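Local coordinates for DNAation factor-related protein 4 (Drosophila melanogaster, PDB 5XPC), which probably acts as an apoptotic DNA-fragmenting nuclease, through a CIDE domain that forms higher-order assemblies for DNA fragmentation, at residues F41-G54 / T70-D84. Sequence-based numbering, arbitrary orientation.
Sequences FPLLEPHLYLASDG and TLFIVSGPDAVITTD
The phenol oxygen of Tyr49 is gripped twice by the chain that follows strand 71-75: Tyr49 OH donates to Gly76 O at 2.7 Å, in the carbonyl plane, and accepts from Ala79 N in a nearly straight bond of 3.1 Å (171° at the hydrogen). The setting is the ubiquitin-like CIDE-N fold, where 47-50 is an outermost strand, within this chain, of the mixed sheet and pairs antiparallel with 71-75. His47 with Ser75 and Tyr49 with Ile73 are its hydrogen-bonded pairs, the shortest of these bonds being Ile73 N to Tyr49 O at 2.7 Å. With CG anti to its carbonyl carbon (chi1 -55°), the Tyr49 ring runs along the sheet past Ser75, and Ile81 CG2 sits over one ring face in a CH-pi contact, 4.3 Å from the centroid. A phenylalanine in its place would probably keep that contact but leave Gly76 O and Ala79 N without their shared partner, freeing the turn at 76-79 to shift. On the other side of the sheet, facing helix 30-40, Leu48 CD2 rests on Val74 CB. The two Val74 methyls divide the work: CG1 meets Phe41 CD2 at 3.5 Å, while CG2, anti to the backbone N, is touched by Leu43 CD1 and Pro46 CB. Just beyond strand 47-50, Ala51 N bonds to Leu71 O, and a water bridges that carbonyl to Ser52 N. Asp84, whose carboxylate forms a salt bridge with Arg19, begins the last helix; there Asp84 N reaches Ala51 O at 2.8 Å.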
loop_
_atom_site.group_PDB
_atom_site.type_symbol
_atom_site.label_atom_id
_atom_site.label_comp_id
_atom_site.label_asym_id
_atom_site.label_seq_id
_atom_site.Cartn_x
_atom_site.Cartn_y
_atom_site.Cartn_z
ATOM N N PHE B 41 -25.553 -6.860 -19.718
ATOM C CA PHE B 41 -25.834 -7.964 -18.796
ATOM C C PHE B 41 -27.113 -7.646 -18.035
ATOM O O PHE B 41 -27.069 -6.977 -16.988
ATOM C CB PHE B 41 -24.689 -8.174 -17.807
ATOM C CG PHE B 41 -23.353 -8.405 -18.466
ATOM C CD1 PHE B 41 -22.986 -9.678 -18.889
ATOM C CD2 PHE B 41 -22.473 -7.356 -18.655
ATOM C CE1 PHE B 41 -21.748 -9.908 -19.502
ATOM C CE2 PHE B 41 -21.228 -7.576 -19.264
ATOM C CZ PHE B 41 -20.876 -8.854 -19.685
ATOM N N PRO B 42 -28.264 -8.098 -18.517
ATOM C CA PRO B 42 -29.533 -7.751 -17.860
ATOM C C PRO B 42 -29.664 -8.351 -16.470
ATOM O O PRO B 42 -29.977 -9.535 -16.316
ATOM C CB PRO B 42 -30.587 -8.319 -18.823
ATOM C CG PRO B 42 -29.907 -8.354 -20.143
ATOM C CD PRO B 42 -28.469 -8.691 -19.847
ATOM N N LEU B 43 -29.458 -7.518 -15.449
ATOM C CA LEU B 43 -29.507 -7.924 -14.053
ATOM C C LEU B 43 -30.468 -7.017 -13.298
ATOM O O LEU B 43 -30.568 -5.821 -13.590
ATOM C CB LEU B 43 -28.112 -7.842 -13.408
ATOM C CG LEU B 43 -27.020 -8.717 -14.021
ATOM C CD1 LEU B 43 -25.637 -8.262 -13.539
ATOM C CD2 LEU B 43 -27.290 -10.155 -13.625
ATOM N N LEU B 44 -31.161 -7.597 -12.314
ATOM C CA LEU B 44 -32.171 -6.860 -11.556
ATOM C C LEU B 44 -31.554 -5.734 -10.735
ATOM O O LEU B 44 -32.085 -4.614 -10.702
ATOM C CB LEU B 44 -32.927 -7.816 -10.637
ATOM C CG LEU B 44 -33.777 -8.834 -11.381
ATOM C CD1 LEU B 44 -34.317 -9.880 -10.425
ATOM C CD2 LEU B 44 -34.909 -8.136 -12.133
ATOM N N GLU B 45 -30.467 -6.017 -10.024
ATOM C CA GLU B 45 -29.840 -5.035 -9.136
ATOM C C GLU B 45 -28.332 -5.085 -9.364
ATOM O O GLU B 45 -27.577 -5.629 -8.547
ATOM C CB GLU B 45 -30.216 -5.295 -7.671
ATOM C CG GLU B 45 -29.414 -4.460 -6.684
ATOM C CD GLU B 45 -29.875 -4.576 -5.244
ATOM O OE1 GLU B 45 -30.902 -5.252 -4.971
ATOM O OE2 GLU B 45 -29.160 -4.015 -4.381
ATOM N N PRO B 46 -27.851 -4.530 -10.477
ATOM C CA PRO B 46 -26.430 -4.684 -10.808
ATOM C C PRO B 46 -25.533 -3.851 -9.902
ATOM O O PRO B 46 -25.851 -2.709 -9.562
ATOM C CB PRO B 46 -26.348 -4.203 -12.265
ATOM C CG PRO B 46 -27.509 -3.273 -12.409
ATOM C CD PRO B 46 -28.604 -3.886 -11.565
ATOM N N HIS B 47 -24.406 -4.447 -9.514
ATOM C CA HIS B 47 -23.319 -3.757 -8.840
ATOM C C HIS B 47 -22.019 -4.181 -9.498
ATOM O O HIS B 47 -21.948 -5.240 -10.126
ATOM C CB HIS B 47 -23.261 -4.095 -7.346
ATOM C CG HIS B 47 -24.412 -3.546 -6.569
ATOM N ND1 HIS B 47 -25.568 -4.264 -6.347
ATOM C CD2 HIS B 47 -24.588 -2.353 -5.959
ATOM C CE1 HIS B 47 -26.407 -3.538 -5.632
ATOM N NE2 HIS B 47 -25.838 -2.374 -5.384
ATOM N N LEU B 48 -20.987 -3.359 -9.327
ATOM C CA LEU B 48 -19.669 -3.627 -9.885
ATOM C C LEU B 48 -18.711 -4.057 -8.781
ATOM O O LEU B 48 -18.707 -3.484 -7.686
ATOM C CB LEU B 48 -19.111 -2.393 -10.601
ATOM C CG LEU B 48 -19.874 -1.924 -11.838
ATOM C CD1 LEU B 48 -19.237 -0.645 -12.352
ATOM C CD2 LEU B 48 -19.888 -2.994 -12.913
ATOM N N TYR B 49 -17.908 -5.071 -9.075
ATOM C CA TYR B 49 -16.933 -5.615 -8.142
ATOM C C TYR B 49 -15.601 -5.739 -8.858
ATOM O O TYR B 49 -15.565 -6.085 -10.039
ATOM C CB TYR B 49 -17.351 -6.991 -7.640
ATOM C CG TYR B 49 -18.728 -7.033 -7.012
ATOM C CD1 TYR B 49 -19.868 -7.093 -7.801
ATOM C CD2 TYR B 49 -18.881 -7.019 -5.627
ATOM C CE1 TYR B 49 -21.154 -7.143 -7.215
ATOM C CE2 TYR B 49 -20.150 -7.072 -5.035
ATOM C CZ TYR B 49 -21.278 -7.127 -5.833
ATOM O OH TYR B 49 -22.545 -7.180 -5.255
ATOM N N LEU B 50 -14.511 -5.496 -8.137
ATOM C CA LEU B 50 -13.187 -5.696 -8.718
ATOM C C LEU B 50 -12.978 -7.171 -9.046
ATOM O O LEU B 50 -13.187 -8.038 -8.196
ATOM C CB LEU B 50 -12.110 -5.226 -7.742
ATOM C CG LEU B 50 -12.047 -3.729 -7.445
ATOM C CD1 LEU B 50 -10.925 -3.468 -6.451
ATOM C CD2 LEU B 50 -11.796 -2.959 -8.738
ATOM N N ALA B 51 -12.555 -7.461 -10.283
ATOM C CA ALA B 51 -12.234 -8.846 -10.625
ATOM C C ALA B 51 -11.019 -9.350 -9.849
ATOM O O ALA B 51 -10.896 -10.559 -9.613
ATOM C CB ALA B 51 -11.986 -8.985 -12.133
ATOM N N SER B 52 -10.130 -8.444 -9.431
ATOM C CA SER B 52 -8.915 -8.851 -8.727
ATOM C C SER B 52 -9.231 -9.506 -7.386
ATOM O O SER B 52 -8.740 -10.601 -7.092
ATOM C CB SER B 52 -7.996 -7.649 -8.523
ATOM O OG SER B 52 -8.667 -6.629 -7.812
ATOM N N ASP B 53 -10.042 -8.848 -6.548
ATOM C CA ASP B 53 -10.286 -9.358 -5.205
ATOM C C ASP B 53 -11.752 -9.372 -4.790
ATOM O O ASP B 53 -12.045 -9.723 -3.644
ATOM C CB ASP B 53 -9.474 -8.552 -4.177
ATOM C CG ASP B 53 -9.792 -7.066 -4.210
ATOM O OD1 ASP B 53 -10.812 -6.684 -4.823
ATOM O OD2 ASP B 53 -9.025 -6.272 -3.618
ATOM N N GLY B 54 -12.675 -8.997 -5.670
ATOM C CA GLY B 54 -14.086 -9.096 -5.355
ATOM C C GLY B 54 -14.649 -7.965 -4.523
ATOM O O GLY B 54 -15.812 -8.038 -4.116
ATOM N N THR B 70 -9.338 -0.647 -15.496
ATOM C CA THR B 70 -9.604 -1.633 -14.450
ATOM C C THR B 70 -10.734 -2.566 -14.883
ATOM O O THR B 70 -11.689 -2.139 -15.533
ATOM C CB THR B 70 -9.969 -0.922 -13.138
ATOM O OG1 THR B 70 -8.820 -0.230 -12.623
ATOM C CG2 THR B 70 -10.463 -1.914 -12.072
ATOM N N LEU B 71 -10.610 -3.850 -14.537
ATOM C CA LEU B 71 -11.594 -4.872 -14.880
ATOM C C LEU B 71 -12.574 -5.091 -13.730
ATOM O O LEU B 71 -12.159 -5.349 -12.593
ATOM C CB LEU B 71 -10.908 -6.198 -15.217
ATOM C CG LEU B 71 -11.866 -7.383 -15.406
ATOM C CD1 LEU B 71 -12.840 -7.129 -16.564
ATOM C CD2 LEU B 71 -11.096 -8.690 -15.631
ATOM N N PHE B 72 -13.873 -5.025 -14.042
ATOM C CA PHE B 72 -14.952 -5.237 -13.086
ATOM C C PHE B 72 -15.777 -6.458 -13.471
ATOM O O PHE B 72 -15.949 -6.761 -14.656
ATOM C CB PHE B 72 -15.887 -4.013 -13.005
ATOM C CG PHE B 72 -15.175 -2.728 -12.683
ATOM C CD1 PHE B 72 -14.747 -2.468 -11.394
ATOM C CD2 PHE B 72 -14.942 -1.779 -13.668
ATOM C CE1 PHE B 72 -14.070 -1.281 -11.090
ATOM C CE2 PHE B 72 -14.272 -0.597 -13.373
ATOM C CZ PHE B 72 -13.842 -0.351 -12.081
ATOM N N ILE B 73 -16.283 -7.155 -12.450
ATOM C CA ILE B 73 -17.370 -8.117 -12.594
ATOM C C ILE B 73 -18.670 -7.403 -12.256
ATOM O O ILE B 73 -18.787 -6.793 -11.181
ATOM C CB ILE B 73 -17.181 -9.329 -11.666
ATOM C CG1 ILE B 73 -15.771 -9.911 -11.810
ATOM C CG2 ILE B 73 -18.288 -10.373 -11.917
ATOM C CD1 ILE B 73 -15.475 -10.419 -13.188
ATOM N N VAL B 74 -19.655 -7.473 -13.149
ATOM C CA VAL B 74 -20.991 -6.977 -12.835
ATOM C C VAL B 74 -21.833 -8.154 -12.360
ATOM O O VAL B 74 -21.814 -9.234 -12.968
ATOM C CB VAL B 74 -21.640 -6.256 -14.030
ATOM C CG1 VAL B 74 -21.794 -7.181 -15.241
ATOM C CG2 VAL B 74 -22.993 -5.647 -13.609
ATOM N N SER B 75 -22.550 -7.957 -11.257
ATOM C CA SER B 75 -23.302 -9.038 -10.634
ATOM C C SER B 75 -24.406 -8.435 -9.782
ATOM O O SER B 75 -24.476 -7.220 -9.590
ATOM C CB SER B 75 -22.384 -9.920 -9.785
ATOM O OG SER B 75 -23.086 -11.012 -9.238
ATOM N N GLY B 76 -25.264 -9.306 -9.252
ATOM C CA GLY B 76 -26.272 -8.887 -8.313
ATOM C C GLY B 76 -25.692 -8.402 -7.000
ATOM O O GLY B 76 -24.493 -8.146 -6.867
ATOM N N PRO B 77 -26.554 -8.261 -5.999
ATOM C CA PRO B 77 -26.129 -7.687 -4.717
ATOM C C PRO B 77 -25.362 -8.678 -3.860
ATOM O O PRO B 77 -25.506 -9.897 -3.988
ATOM C CB PRO B 77 -27.443 -7.316 -4.019
ATOM C CG PRO B 77 -28.530 -7.665 -4.934
ATOM C CD PRO B 77 -28.001 -8.473 -6.080
ATOM N N ASP B 78 -24.564 -8.108 -2.945
ATOM C CA ASP B 78 -23.815 -8.847 -1.933
ATOM C C ASP B 78 -23.145 -10.062 -2.552
ATOM O O ASP B 78 -23.072 -11.132 -1.938
ATOM C CB ASP B 78 -24.727 -9.260 -0.772
ATOM C CG ASP B 78 -25.677 -8.146 -0.344
ATOM O OD1 ASP B 78 -26.888 -8.234 -0.656
ATOM O OD2 ASP B 78 -25.208 -7.181 0.296
ATOM N N ALA B 79 -22.655 -9.898 -3.777
ATOM C CA ALA B 79 -22.203 -11.033 -4.558
ATOM C C ALA B 79 -20.858 -11.527 -4.049
ATOM O O ALA B 79 -20.034 -10.748 -3.558
ATOM C CB ALA B 79 -22.104 -10.649 -6.027
ATOM N N VAL B 80 -20.654 -12.836 -4.142
ATOM C CA VAL B 80 -19.342 -13.445 -3.965
ATOM C C VAL B 80 -18.849 -13.778 -5.368
ATOM O O VAL B 80 -19.219 -14.796 -5.964
ATOM C CB VAL B 80 -19.392 -14.670 -3.048
ATOM C CG1 VAL B 80 -18.044 -15.376 -3.041
ATOM C CG2 VAL B 80 -19.776 -14.242 -1.630
ATOM N N ILE B 81 -18.069 -12.912 -5.916
ATOM C CA ILE B 81 -17.609 -13.119 -7.274
ATOM C C ILE B 81 -16.372 -13.999 -7.221
ATOM O O ILE B 81 -15.671 -14.079 -6.205
ATOM C CB ILE B 81 -17.354 -11.770 -7.981
ATOM C CG1 ILE B 81 -16.124 -11.074 -7.410
ATOM C CG2 ILE B 81 -18.574 -10.857 -7.827
ATOM C CD1 ILE B 81 -14.857 -11.290 -8.204
ATOM N N THR B 82 -16.124 -14.693 -8.322
ATOM C CA THR B 82 -14.901 -15.459 -8.492
ATOM C C THR B 82 -13.800 -14.501 -8.923
ATOM O O THR B 82 -13.923 -13.841 -9.961
ATOM C CB THR B 82 -15.109 -16.554 -9.537
ATOM O OG1 THR B 82 -16.330 -17.250 -9.260
ATOM C CG2 THR B 82 -13.963 -17.549 -9.516
ATOM N N THR B 83 -12.749 -14.395 -8.116
ATOM C CA THR B 83 -11.627 -13.526 -8.453
ATOM C C THR B 83 -10.895 -14.045 -9.691
ATOM O O THR B 83 -11.062 -15.195 -10.109
ATOM C CB THR B 83 -10.649 -13.434 -7.283
ATOM O OG1 THR B 83 -10.122 -14.738 -7.007
ATOM C CG2 THR B 83 -11.352 -12.895 -6.035
ATOM N N ASP B 84 -10.078 -13.169 -10.283
ATOM C CA ASP B 84 -9.232 -13.571 -11.410
ATOM C C ASP B 84 -8.403 -14.805 -11.069
ATOM O O ASP B 84 -8.341 -15.764 -11.848
ATOM C CB ASP B 84 -8.307 -12.423 -11.821
ATOM C CG ASP B 84 -9.018 -11.343 -12.612
ATOM O OD1 ASP B 84 -10.111 -11.614 -13.156
ATOM O OD2 ASP B 84 -8.470 -10.222 -12.703
HETATM O O HOH W 1 -9.822 -5.891 -11.090
#